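Local coordinates for D-alanine--D-alanine ligase (Acinetobacter baumannii ACICU, PDB 5D8D), which catalyses the ATP-dependent joining of two D-alanines into D-alanyl-D-alanine, a building block of bacterial peptidoglycan, at residues 231-242 with 256-266. Sequence-based numbering, arbitrary orientation.
Sequences EEKKLQALCLRA and AMQDEQGNFWL
Helix 231-242 packs on a beta hairpin so that Leu235 lies against Phe264 and Ala242 against Leu266, its axis 10.0 Å from that of strand 264-266 and running the same way at 26°. Strands 256-259 and 264-266 are antiparallel partners, with Met257 and Trp265 bonded through both backbone N-H and C=O pairs; a type I turn, Asp259 to Gly262, continued by Asn263, connects them. Glycine suits position 262, where phi is positive and a CB would press on the preceding carbonyl O. Ala256, Gln258, Phe264 and Leu266 start toward the helix, while Met257 and Trp265 start away from it.

Phe264 fills the middle. With CG anti to its carbonyl carbon (chi1 -57°), its ring lies beneath Leu235, whose CG sits 3.9 Å from the ring centroid and 11° off the normal, a CH-pi contact. Gly262 O is over the opposite face, so the flat ring offers a face to each. Branched Leu235 also reaches past it, CD2 meeting the small methyl of Ala256 (CB) at 4.0 Å. Leu238 CD2 comes obliquely to within 3.6 Å of Phe264 CB. One helical turn beyond Leu235 and Leu238, Cys239 and Ala242 meet the fork of Leu266: CD1 and CD2 are both 3.7 Å from the single methyl, CB, of Ala242, and CD2 is 4.1 Å from Cys239 SG.

At the turn, the carboxylate of Asp259 gathers the hairpin end. Its OD1 accepts a hydrogen bond from the backbone N-H of Asn263 at 2.7 Å; its OD2 has two donors, the indole NE1 of Trp265 and Asn263 ND2. Glu231 brings its backbone O obliquely to 3.4 Å from Phe264 CZ and bonds through OE1 to the backbone N of Ser228.

Mostly apolar packing thus joins the helix to this edge of the ATP-grasp domain's antiparallel sheet, while the hairpin's polar bonds shape its own turn.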
loop_
_atom_site.group_PDB
_atom_site.type_symbol
_atom_site.label_atom_id
_atom_site.label_comp_id
_atom_site.label_asym_id
_atom_site.label_seq_id
_atom_site.Cartn_x
_atom_site.Cartn_y
_atom_site.Cartn_z
ATOM N N GLU A 231 32.088 -5.166 4.183
ATOM C CA GLU A 231 31.053 -5.279 3.166
ATOM C C GLU A 231 29.705 -5.672 3.801
ATOM O O GLU A 231 28.675 -5.113 3.416
ATOM C CB GLU A 231 31.462 -6.278 2.078
ATOM C CG GLU A 231 32.576 -5.751 1.158
ATOM C CD GLU A 231 33.115 -6.768 0.161
ATOM O OE1 GLU A 231 33.313 -7.960 0.518
ATOM O OE2 GLU A 231 33.361 -6.354 -0.989
ATOM N N GLU A 232 29.729 -6.577 4.790
ATOM C CA GLU A 232 28.511 -7.098 5.415
ATOM C C GLU A 232 27.794 -6.046 6.229
ATOM O O GLU A 232 26.597 -5.854 6.063
ATOM C CB GLU A 232 28.794 -8.343 6.280
ATOM C CG GLU A 232 27.674 -8.782 7.251
ATOM C CD GLU A 232 27.659 -10.284 7.615
ATOM O OE1 GLU A 232 28.275 -11.111 6.913
ATOM O OE2 GLU A 232 26.993 -10.662 8.606
ATOM N N LYS A 233 28.499 -5.374 7.116
ATOM C CA LYS A 233 27.813 -4.434 7.980
ATOM C C LYS A 233 27.306 -3.220 7.146
ATOM O O LYS A 233 26.217 -2.678 7.410
ATOM C CB LYS A 233 28.629 -4.131 9.243
ATOM C CG LYS A 233 29.737 -3.118 9.144
ATOM C CD LYS A 233 30.515 -3.074 10.479
ATOM C CE LYS A 233 30.644 -1.663 11.088
ATOM N NZ LYS A 233 31.431 -0.703 10.260
ATOM N N LYS A 234 28.017 -2.903 6.060
ATOM C CA LYS A 234 27.551 -1.898 5.137
ATOM C C LYS A 234 26.242 -2.329 4.440
ATOM O O LYS A 234 25.324 -1.534 4.286
ATOM C CB LYS A 234 28.675 -1.537 4.140
ATOM C CG LYS A 234 28.642 -0.156 3.494
ATOM C CD LYS A 234 27.981 0.977 4.326
ATOM C CE LYS A 234 28.655 1.293 5.667
ATOM N NZ LYS A 234 30.056 1.765 5.471
ATOM N N LEU A 235 26.172 -3.582 4.020
ATOM C CA LEU A 235 24.960 -4.148 3.428
ATOM C C LEU A 235 23.799 -4.140 4.434
ATOM O O LEU A 235 22.680 -3.818 4.076
ATOM C CB LEU A 235 25.179 -5.587 2.977
ATOM C CG LEU A 235 24.628 -6.138 1.665
ATOM C CD1 LEU A 235 24.219 -7.586 1.881
ATOM C CD2 LEU A 235 23.476 -5.372 1.045
ATOM N N GLN A 236 24.068 -4.469 5.684
ATOM C CA GLN A 236 23.018 -4.467 6.728
ATOM C C GLN A 236 22.468 -3.053 7.000
ATOM O O GLN A 236 21.270 -2.866 7.116
ATOM C CB GLN A 236 23.542 -5.088 8.034
ATOM C CG GLN A 236 23.846 -6.570 7.915
ATOM C CD GLN A 236 24.517 -7.139 9.139
ATOM O OE1 GLN A 236 25.439 -6.553 9.702
ATOM N NE2 GLN A 236 24.063 -8.298 9.556
ATOM N N ALA A 237 23.358 -2.068 7.068
ATOM C CA ALA A 237 22.962 -0.647 7.166
ATOM C C ALA A 237 22.098 -0.204 5.987
ATOM O O ALA A 237 21.065 0.435 6.143
ATOM C CB ALA A 237 24.198 0.227 7.250
ATOM N N LEU A 238 22.524 -0.549 4.799
ATOM C CA LEU A 238 21.770 -0.224 3.608
ATOM C C LEU A 238 20.360 -0.837 3.647
ATOM O O LEU A 238 19.366 -0.167 3.366
ATOM C CB LEU A 238 22.533 -0.721 2.382
ATOM C CG LEU A 238 21.850 -0.471 1.056
ATOM C CD1 LEU A 238 21.848 1.029 0.808
ATOM C CD2 LEU A 238 22.530 -1.241 -0.079
ATOM N N CYS A 239 20.305 -2.120 4.010
ATOM C CA CYS A 239 19.053 -2.860 4.093
ATOM C C CYS A 239 18.184 -2.355 5.237
ATOM O O CYS A 239 16.975 -2.377 5.132
ATOM C CB CYS A 239 19.308 -4.368 4.210
ATOM S SG CYS A 239 20.010 -5.047 2.695
ATOM N N LEU A 240 18.789 -1.917 6.327
ATOM C CA LEU A 240 18.009 -1.311 7.398
ATOM C C LEU A 240 17.245 -0.142 6.860
ATOM O O LEU A 240 16.072 -0.013 7.131
ATOM C CB LEU A 240 18.896 -0.855 8.546
ATOM C CG LEU A 240 18.225 -0.176 9.730
ATOM C CD1 LEU A 240 17.132 -1.028 10.323
ATOM C CD2 LEU A 240 19.293 0.110 10.756
ATOM N N ARG A 241 17.911 0.693 6.072
ATOM C CA ARG A 241 17.279 1.878 5.492
ATOM C C ARG A 241 16.216 1.523 4.469
ATOM O O ARG A 241 15.189 2.186 4.368
ATOM C CB ARG A 241 18.318 2.785 4.839
ATOM C CG ARG A 241 19.333 3.340 5.809
ATOM C CD ARG A 241 19.841 4.681 5.330
ATOM N NE ARG A 241 20.660 4.559 4.128
ATOM C CZ ARG A 241 20.864 5.524 3.222
ATOM N NH1 ARG A 241 20.280 6.722 3.320
ATOM N NH2 ARG A 241 21.665 5.284 2.182
ATOM N N ALA A 242 16.465 0.484 3.698
ATOM C CA ALA A 242 15.463 -0.008 2.754
ATOM C C ALA A 242 14.231 -0.520 3.502
ATOM O O ALA A 242 13.097 -0.386 3.021
ATOM C CB ALA A 242 16.052 -1.107 1.877
ATOM N N ALA A 256 19.081 -8.606 -1.797
ATOM C CA ALA A 256 19.976 -7.663 -2.463
ATOM C C ALA A 256 21.008 -8.395 -3.319
ATOM O O ALA A 256 21.218 -9.599 -3.169
ATOM C CB ALA A 256 20.647 -6.771 -1.434
ATOM N N MET A 257 21.604 -7.648 -4.238
ATOM C CA MET A 257 22.679 -8.094 -5.123
ATOM C C MET A 257 23.989 -7.369 -4.751
ATOM O O MET A 257 23.957 -6.191 -4.402
ATOM C CB MET A 257 22.301 -7.716 -6.551
ATOM C CG MET A 257 22.631 -8.749 -7.595
ATOM S SD MET A 257 21.565 -10.190 -7.482
ATOM C CE MET A 257 21.439 -10.690 -9.214
ATOM N N GLN A 258 25.133 -8.052 -4.805
ATOM C CA GLN A 258 26.423 -7.340 -4.976
ATOM C C GLN A 258 26.960 -7.549 -6.384
ATOM O O GLN A 258 27.005 -8.662 -6.834
ATOM C CB GLN A 258 27.482 -7.763 -3.965
ATOM C CG GLN A 258 28.674 -6.775 -3.887
ATOM C CD GLN A 258 29.853 -7.248 -3.031
ATOM O OE1 GLN A 258 30.546 -6.451 -2.334
ATOM N NE2 GLN A 258 30.107 -8.546 -3.090
ATOM N N ASP A 259 27.355 -6.484 -7.080
ATOM C CA ASP A 259 27.848 -6.619 -8.476
ATOM C C ASP A 259 29.336 -6.894 -8.488
ATOM O O ASP A 259 30.024 -6.762 -7.454
ATOM C CB ASP A 259 27.485 -5.417 -9.411
ATOM C CG ASP A 259 28.090 -4.063 -8.972
ATOM O OD1 ASP A 259 29.071 -4.001 -8.198
ATOM O OD2 ASP A 259 27.549 -3.021 -9.410
ATOM N N GLU A 260 29.847 -7.247 -9.660
ATOM C CA GLU A 260 31.275 -7.576 -9.781
ATOM C C GLU A 260 32.220 -6.386 -9.544
ATOM O O GLU A 260 33.403 -6.588 -9.377
ATOM C CB GLU A 260 31.557 -8.327 -11.098
ATOM C CG GLU A 260 30.994 -9.753 -11.029
ATOM C CD GLU A 260 31.038 -10.537 -12.322
ATOM O OE1 GLU A 260 31.105 -9.926 -13.403
ATOM O OE2 GLU A 260 30.956 -11.783 -12.250
ATOM N N GLN A 261 31.695 -5.166 -9.474
ATOM C CA GLN A 261 32.490 -4.000 -9.068
ATOM C C GLN A 261 32.301 -3.622 -7.588
ATOM O O GLN A 261 32.847 -2.610 -7.150
ATOM C CB GLN A 261 32.179 -2.789 -9.977
ATOM C CG GLN A 261 32.597 -2.943 -11.438
ATOM C CD GLN A 261 31.744 -3.973 -12.199
ATOM O OE1 GLN A 261 30.504 -3.875 -12.227
ATOM N NE2 GLN A 261 32.402 -4.974 -12.808
ATOM N N GLY A 262 31.511 -4.404 -6.834
ATOM C CA GLY A 262 31.350 -4.230 -5.366
ATOM C C GLY A 262 30.164 -3.429 -4.842
ATOM O O GLY A 262 30.022 -3.226 -3.626
ATOM N N ASN A 263 29.317 -2.954 -5.745
ATOM C CA ASN A 263 28.146 -2.174 -5.359
ATOM C C ASN A 263 26.948 -3.041 -4.977
ATOM O O ASN A 263 26.697 -4.104 -5.575
ATOM C CB ASN A 263 27.687 -1.283 -6.504
ATOM C CG ASN A 263 28.750 -0.331 -6.955
ATOM O OD1 ASN A 263 29.295 0.406 -6.139
ATOM N ND2 ASN A 263 29.052 -0.337 -8.261
ATOM N N PHE A 264 26.173 -2.548 -4.022
ATOM C CA PHE A 264 24.974 -3.233 -3.647
ATOM C C PHE A 264 23.790 -2.695 -4.437
ATOM O O PHE A 264 23.710 -1.519 -4.724
ATOM C CB PHE A 264 24.789 -3.123 -2.159
ATOM C CG PHE A 264 25.951 -3.657 -1.378
ATOM C CD1 PHE A 264 26.421 -4.958 -1.599
ATOM C CD2 PHE A 264 26.564 -2.882 -0.411
ATOM C CE1 PHE A 264 27.495 -5.453 -0.880
ATOM C CE2 PHE A 264 27.645 -3.370 0.309
ATOM C CZ PHE A 264 28.114 -4.657 0.073
ATOM N N TRP A 265 22.876 -3.590 -4.784
ATOM C CA TRP A 265 21.642 -3.243 -5.441
ATOM C C TRP A 265 20.458 -3.948 -4.748
ATOM O O TRP A 265 20.414 -5.167 -4.710
ATOM C CB TRP A 265 21.735 -3.668 -6.881
ATOM C CG TRP A 265 22.800 -2.932 -7.635
ATOM C CD1 TRP A 265 24.028 -3.387 -7.923
ATOM C CD2 TRP A 265 22.715 -1.609 -8.204
ATOM N NE1 TRP A 265 24.725 -2.456 -8.641
ATOM C CE2 TRP A 265 23.947 -1.348 -8.824
ATOM C CE3 TRP A 265 21.717 -0.627 -8.254
ATOM C CZ2 TRP A 265 24.226 -0.137 -9.477
ATOM C CZ3 TRP A 265 21.987 0.581 -8.915
ATOM C CH2 TRP A 265 23.235 0.813 -9.510
ATOM N N LEU A 266 19.503 -3.169 -4.225
ATOM C CA LEU A 266 18.326 -3.700 -3.559
ATOM C C LEU A 266 17.330 -4.339 -4.524
ATOM O O LEU A 266 16.994 -3.753 -5.552
ATOM C CB LEU A 266 17.622 -2.609 -2.802
ATOM C CG LEU A 266 18.400 -1.980 -1.659
ATOM C CD1 LEU A 266 17.741 -0.651 -1.352
ATOM C CD2 LEU A 266 18.392 -2.834 -0.419
#